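Local coordinates for protein 16S rRNA aminocarboxypropyltransferase (Vulcanisaeta distributa, PDB 5APG) that transfers the 3-amino-3-carboxypropyl group of S-adenosylmethionine to an N1-methylpseudouridine of ribosomal RNA, probably as the last step in making a hypermodified pseudouridine, at residues R4-R9 with Q30-I35; L38-I43 with R85-R90. All blocks are in the same frame, centred on the assembly; numbering follows the deposited sequence.

Contact 1: residues R4-R9 with Q30-I35; sequences RVFIYR and QLVDSI
I7 offers both its amide and its carbonyl to the neighbouring strand: its N donates to Q30 O at 3.0 Å, and its O accepts from V32 N at the same length. A third backbone bond, Q30 N to V5 O, completes the parallel ladder, in which F6 pairs with Q30 and I7 with L31. Farther along, a water carries the pairing on, accepting from R9 N and donating to V32 O.

The two strands, 5-9 and 30-32, belong to a beta-alpha-beta unit whose helix, 19-25, packs on the sheet face of I7 and L31. On that face I7 CG2 meets L31 CD2 at 4.0 Å, and L31 CD2 also touches R9 CB.

On the other face the rings of F6 and Y8 carry the contact. The extended Q30 side chain lies alongside F6 and points the same way; its CG sits 3.7 Å from F6 CD2, and NE2 comes in at the edge of the ring, the amide turned 75° from the ring plane. V32 CG2 rests on Y8 CB. With CG anti to the backbone N (chi1 171°), the Y8 ring reaches along the chain beyond the strand pairing, where I35 N lies over one face near the rim and I35 CG1 packs 3.6 Å from Y8 CD2.

Of the charged groups, R9 turns away to a salt bridge with D70.

Contact 2: residues L38-I43 with R85-R90; sequences LPSGSI and RGKFIR
F88 pushes its ring edge-on into the turn of 38-43, while K87, one residue earlier, reaches over the outer side of the same turn. The buried part is close-packed. L38 CB meets the rim of the ring at F88 CZ, 3.7 Å away, and S42 OG lies at the edge in the ring plane, 3.4 Å from F88 CD1. The S42 hydroxyl has chi1 60°, which swings OG back over the type II turn P39-S42; there it donates to P39 O at 2.6 Å, in the carbonyl plane, and a further hydrogen bond to S67 OG leaves this buried oxygen with two partners. Beyond the turn, I43 CD1 packs on I89 CG2 at 3.6 Å.

The K87 side is the more solvent-exposed. Its aliphatic chain runs out fully extended until a bend at chi4 (66°) brings NZ to L38 O, 2.8 Å away and nearly along the C=O axis. S40 OG is modelled implausibly close to K87 NZ, so that bond is doubtful in detail, and the one from NZ to K36 O is weak. K87 CG meanwhile covers one face of the F88 ring, over its centre.

Two backbone bonds tie the two segments together: G41 N to K87 O, and I89 N to S42 O at 2.9 Å. The second leads into the parallel I43-I89 pairing, where strand 89-91 forms the edge of the sheet beside strand 43-45; F88 packs on I44 of that strand and on S67 of strand 66-70, while L38 reaches F6 and Y8 on strand 5-9.

Contacts 1 and 2 follow one another along the chain, with centres about 12 Å apart, and join the two outermost strands of the same five-stranded parallel sheet to their neighbours. They meet where 38-43 passes beside strands 5-9 and 30-32: P39 CG packs 3.5 Å from F6 CD1, and L38 CD2 lies 3.7 Å from V32 CG2. The side chains of I35 and L38 both come within about 4 Å of that of I69, an S-adenosylmethionine-binding residue. The bound selenium analogue of S-adenosylmethionine is about 6 Å from the R9 side chain of contact 1 and about 9 Å from the I43 side chain of contact 2.

Contact 1: residues R4-R9 with Q30-I35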
loop_
_atom_site.group_PDB
_atom_site.type_symbol
_atom_site.label_atom_id
_atom_site.label_comp_id
_atom_site.label_asym_id
_atom_site.label_seq_id
_atom_site.Cartn_x
_atom_site.Cartn_y
_atom_site.Cartn_z
ATOM N N ARG A 4 -9.829 0.449 -10.857
ATOM C CA ARG A 4 -10.640 1.216 -9.925
ATOM C C ARG A 4 -10.108 1.051 -8.506
ATOM O O ARG A 4 -9.945 -0.070 -8.021
ATOM C CB ARG A 4 -12.104 0.785 -10.010
ATOM C CG ARG A 4 -12.743 1.072 -11.362
ATOM C CD ARG A 4 -13.050 2.552 -11.507
ATOM N NE ARG A 4 -14.111 2.970 -10.593
ATOM C CZ ARG A 4 -15.408 2.841 -10.850
ATOM N NH1 ARG A 4 -15.807 2.311 -12.001
ATOM N NH2 ARG A 4 -16.308 3.244 -9.961
ATOM N N VAL A 5 -9.825 2.173 -7.851
ATOM C CA VAL A 5 -9.307 2.157 -6.486
ATOM C C VAL A 5 -10.360 2.692 -5.518
ATOM O O VAL A 5 -10.952 3.750 -5.747
ATOM C CB VAL A 5 -8.013 2.990 -6.360
ATOM C CG1 VAL A 5 -7.464 2.915 -4.940
ATOM C CG2 VAL A 5 -6.972 2.511 -7.365
ATOM N N PHE A 6 -10.601 1.947 -4.444
ATOM C CA PHE A 6 -11.596 2.325 -3.452
ATOM C C PHE A 6 -10.951 2.445 -2.076
ATOM O O PHE A 6 -10.191 1.569 -1.662
ATOM C CB PHE A 6 -12.732 1.303 -3.410
ATOM C CG PHE A 6 -13.446 1.135 -4.718
ATOM C CD1 PHE A 6 -12.980 0.242 -5.666
ATOM C CD2 PHE A 6 -14.586 1.871 -4.997
ATOM C CE1 PHE A 6 -13.637 0.085 -6.875
ATOM C CE2 PHE A 6 -15.250 1.720 -6.205
ATOM C CZ PHE A 6 -14.773 0.826 -7.144
ATOM N N ILE A 7 -11.262 3.527 -1.371
ATOM C CA ILE A 7 -10.664 3.787 -0.069
ATOM C C ILE A 7 -11.716 4.045 1.003
ATOM O O ILE A 7 -12.596 4.891 0.835
ATOM C CB ILE A 7 -9.706 5.001 -0.116
ATOM C CG1 ILE A 7 -8.570 4.759 -1.111
ATOM C CG2 ILE A 7 -9.141 5.292 1.271
ATOM C CD1 ILE A 7 -7.674 5.978 -1.321
ATOM N N TYR A 8 -11.633 3.303 2.099
ATOM C CA TYR A 8 -12.375 3.674 3.289
ATOM C C TYR A 8 -11.432 4.433 4.203
ATOM O O TYR A 8 -10.370 3.928 4.575
ATOM C CB TYR A 8 -12.958 2.465 4.018
ATOM C CG TYR A 8 -13.530 2.851 5.364
ATOM C CD1 TYR A 8 -14.681 3.623 5.451
ATOM C CD2 TYR A 8 -12.903 2.474 6.544
ATOM C CE1 TYR A 8 -15.202 3.998 6.676
ATOM C CE2 TYR A 8 -13.416 2.843 7.775
ATOM C CZ TYR A 8 -14.566 3.605 7.834
ATOM O OH TYR A 8 -15.081 3.972 9.055
ATOM N N ARG A 9 -11.816 5.654 4.550
ATOM C CA ARG A 9 -10.965 6.495 5.373
ATOM C C ARG A 9 -11.532 6.676 6.775
ATOM O O ARG A 9 -12.679 7.083 6.945
ATOM C CB ARG A 9 -10.767 7.856 4.708
ATOM C CG ARG A 9 -9.961 8.835 5.535
ATOM C CD ARG A 9 -9.612 10.078 4.738
ATOM N NE ARG A 9 -9.622 11.277 5.570
ATOM C CZ ARG A 9 -8.649 11.611 6.412
ATOM N NH1 ARG A 9 -7.582 10.837 6.538
ATOM N NH2 ARG A 9 -8.744 12.723 7.129
ATOM N N GLN A 30 -11.817 6.622 -5.180
ATOM C CA GLN A 30 -13.042 7.168 -4.625
ATOM C C GLN A 30 -13.228 6.697 -3.185
ATOM O O GLN A 30 -12.900 5.559 -2.840
ATOM C CB GLN A 30 -14.243 6.789 -5.502
ATOM C CG GLN A 30 -14.997 5.542 -5.089
ATOM C CD GLN A 30 -16.291 5.368 -5.870
ATOM O OE1 GLN A 30 -16.415 5.839 -7.002
ATOM N NE2 GLN A 30 -17.265 4.697 -5.263
ATOM N N LEU A 31 -13.710 7.597 -2.335
ATOM C CA LEU A 31 -14.025 7.245 -0.955
ATOM C C LEU A 31 -15.332 6.469 -0.886
ATOM O O LEU A 31 -16.262 6.733 -1.652
ATOM C CB LEU A 31 -14.123 8.497 -0.080
ATOM C CG LEU A 31 -12.837 9.226 0.304
ATOM C CD1 LEU A 31 -13.153 10.362 1.269
ATOM C CD2 LEU A 31 -11.838 8.267 0.922
ATOM N N VAL A 32 -15.395 5.511 0.031
ATOM C CA VAL A 32 -16.637 4.805 0.328
ATOM C C VAL A 32 -16.998 5.076 1.785
ATOM O O VAL A 32 -16.141 5.475 2.571
ATOM C CB VAL A 32 -16.514 3.293 0.065
ATOM C CG1 VAL A 32 -16.067 3.051 -1.368
ATOM C CG2 VAL A 32 -15.531 2.652 1.041
ATOM N N ASP A 33 -18.259 4.869 2.149
ATOM C CA ASP A 33 -18.726 5.313 3.460
ATOM C C ASP A 33 -18.512 4.275 4.557
ATOM O O ASP A 33 -18.710 4.563 5.737
ATOM C CB ASP A 33 -20.205 5.719 3.394
ATOM C CG ASP A 33 -21.106 4.613 2.860
ATOM O OD1 ASP A 33 -20.704 3.433 2.865
ATOM O OD2 ASP A 33 -22.235 4.937 2.438
ATOM N N SER A 34 -18.099 3.073 4.168
ATOM C CA SER A 34 -17.873 2.001 5.130
ATOM C C SER A 34 -16.979 0.912 4.549
ATOM O O SER A 34 -16.778 0.846 3.337
ATOM C CB SER A 34 -19.202 1.391 5.573
ATOM O OG SER A 34 -19.798 0.678 4.504
ATOM N N ILE A 35 -16.450 0.056 5.417
ATOM C CA ILE A 35 -15.648 -1.075 4.968
ATOM C C ILE A 35 -16.528 -2.033 4.164
ATOM O O ILE A 35 -16.082 -2.636 3.186
ATOM C CB ILE A 35 -14.986 -1.805 6.160
ATOM C CG1 ILE A 35 -13.821 -0.973 6.697
ATOM C CG2 ILE A 35 -14.471 -3.176 5.751
ATOM C CD1 ILE A 35 -13.252 -1.479 8.002
HETATM O O HOH W 1 -14.066 7.088 3.648
#

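Contact 2: residues L38-I43 with R85-R90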
loop_
_atom_site.group_PDB
_atom_site.type_symbol
_atom_site.label_atom_id
_atom_site.label_comp_id
_atom_site.label_asym_id
_atom_site.label_seq_id
_atom_site.Cartn_x
_atom_site.Cartn_y
_atom_site.Cartn_z
ATOM N N LEU A 38 -16.678 -1.258 0.449
ATOM C CA LEU A 38 -15.546 -1.644 -0.388
ATOM C C LEU A 38 -15.946 -2.878 -1.195
ATOM O O LEU A 38 -16.702 -3.714 -0.711
ATOM C CB LEU A 38 -14.299 -1.921 0.460
ATOM C CG LEU A 38 -13.631 -0.738 1.171
ATOM C CD1 LEU A 38 -12.621 -1.239 2.194
ATOM C CD2 LEU A 38 -12.952 0.200 0.171
ATOM N N PRO A 39 -15.469 -2.984 -2.443
ATOM C CA PRO A 39 -15.910 -4.089 -3.309
ATOM C C PRO A 39 -15.448 -5.471 -2.838
ATOM O O PRO A 39 -14.260 -5.686 -2.620
ATOM C CB PRO A 39 -15.279 -3.745 -4.667
ATOM C CG PRO A 39 -14.159 -2.804 -4.353
ATOM C CD PRO A 39 -14.617 -2.020 -3.159
ATOM N N SER A 40 -16.389 -6.399 -2.687
ATOM C CA SER A 40 -16.049 -7.774 -2.327
ATOM C C SER A 40 -15.236 -8.437 -3.437
ATOM O O SER A 40 -15.481 -8.207 -4.619
ATOM C CB SER A 40 -17.313 -8.591 -2.048
ATOM O OG SER A 40 -17.921 -8.193 -0.834
ATOM N N GLY A 41 -14.262 -9.255 -3.055
ATOM C CA GLY A 41 -13.472 -9.975 -4.034
ATOM C C GLY A 41 -12.382 -9.125 -4.655
ATOM O O GLY A 41 -11.671 -9.579 -5.549
ATOM N N SER A 42 -12.251 -7.888 -4.188
ATOM C CA SER A 42 -11.170 -7.023 -4.639
ATOM C C SER A 42 -9.883 -7.380 -3.904
ATOM O O SER A 42 -9.916 -8.041 -2.868
ATOM C CB SER A 42 -11.508 -5.546 -4.407
ATOM O OG SER A 42 -11.731 -5.270 -3.030
ATOM N N ILE A 43 -8.754 -6.954 -4.457
ATOM C CA ILE A 43 -7.513 -6.911 -3.697
ATOM C C ILE A 43 -7.649 -5.839 -2.625
ATOM O O ILE A 43 -8.009 -4.702 -2.936
ATOM C CB ILE A 43 -6.288 -6.573 -4.583
ATOM C CG1 ILE A 43 -6.121 -7.589 -5.716
ATOM C CG2 ILE A 43 -5.018 -6.486 -3.737
ATOM C CD1 ILE A 43 -5.750 -8.978 -5.229
ATOM N N ARG A 85 -12.496 -9.596 7.165
ATOM C CA ARG A 85 -12.439 -11.052 7.208
ATOM C C ARG A 85 -13.177 -11.674 6.024
ATOM O O ARG A 85 -14.373 -11.442 5.841
ATOM C CB ARG A 85 -13.046 -11.573 8.513
ATOM C CG ARG A 85 -12.122 -11.511 9.721
ATOM C CD ARG A 85 -12.918 -11.152 10.971
ATOM N NE ARG A 85 -12.083 -11.055 12.164
ATOM C CZ ARG A 85 -12.417 -11.552 13.349
ATOM N NH1 ARG A 85 -13.576 -12.178 13.503
ATOM N NH2 ARG A 85 -11.595 -11.420 14.381
ATOM N N GLY A 86 -12.463 -12.453 5.216
ATOM C CA GLY A 86 -13.083 -13.245 4.164
ATOM C C GLY A 86 -13.532 -12.494 2.918
ATOM O O GLY A 86 -13.523 -13.047 1.819
ATOM N N LYS A 87 -13.921 -11.235 3.093
ATOM C CA LYS A 87 -14.521 -10.437 2.028
ATOM C C LYS A 87 -13.542 -10.109 0.890
ATOM O O LYS A 87 -13.952 -9.918 -0.260
ATOM C CB LYS A 87 -15.086 -9.151 2.640
ATOM C CG LYS A 87 -15.589 -8.089 1.672
ATOM C CD LYS A 87 -16.283 -6.970 2.451
ATOM C CE LYS A 87 -16.650 -5.775 1.576
ATOM N NZ LYS A 87 -17.685 -6.066 0.547
ATOM N N PHE A 88 -12.252 -10.057 1.210
ATOM C CA PHE A 88 -11.246 -9.567 0.273
ATOM C C PHE A 88 -10.134 -10.569 -0.024
ATOM O O PHE A 88 -10.004 -11.598 0.642
ATOM C CB PHE A 88 -10.588 -8.303 0.818
ATOM C CG PHE A 88 -11.549 -7.211 1.181
ATOM C CD1 PHE A 88 -12.039 -6.350 0.216
ATOM C CD2 PHE A 88 -11.952 -7.039 2.497
ATOM C CE1 PHE A 88 -12.922 -5.340 0.553
ATOM C CE2 PHE A 88 -12.834 -6.034 2.840
ATOM C CZ PHE A 88 -13.317 -5.181 1.865
ATOM N N ILE A 89 -9.325 -10.239 -1.027
ATOM C CA ILE A 89 -8.045 -10.895 -1.238
ATOM C C ILE A 89 -6.969 -10.018 -0.597
ATOM O O ILE A 89 -6.535 -9.015 -1.173
ATOM C CB ILE A 89 -7.752 -11.124 -2.732
ATOM C CG1 ILE A 89 -8.807 -12.061 -3.330
ATOM C CG2 ILE A 89 -6.367 -11.726 -2.922
ATOM C CD1 ILE A 89 -8.866 -12.043 -4.841
ATOM N N ARG A 90 -6.556 -10.404 0.608
ATOM C CA ARG A 90 -5.701 -9.567 1.444
ATOM C C ARG A 90 -4.232 -9.758 1.098
ATOM O O ARG A 90 -3.722 -10.878 1.131
ATOM C CB ARG A 90 -5.938 -9.879 2.925
ATOM C CG ARG A 90 -7.385 -9.689 3.369
ATOM C CD ARG A 90 -7.625 -10.263 4.764
ATOM N NE ARG A 90 -6.951 -9.493 5.805
ATOM C CZ ARG A 90 -7.056 -9.748 7.106
ATOM N NH1 ARG A 90 -7.811 -10.756 7.524
ATOM N NH2 ARG A 90 -6.409 -8.997 7.989
#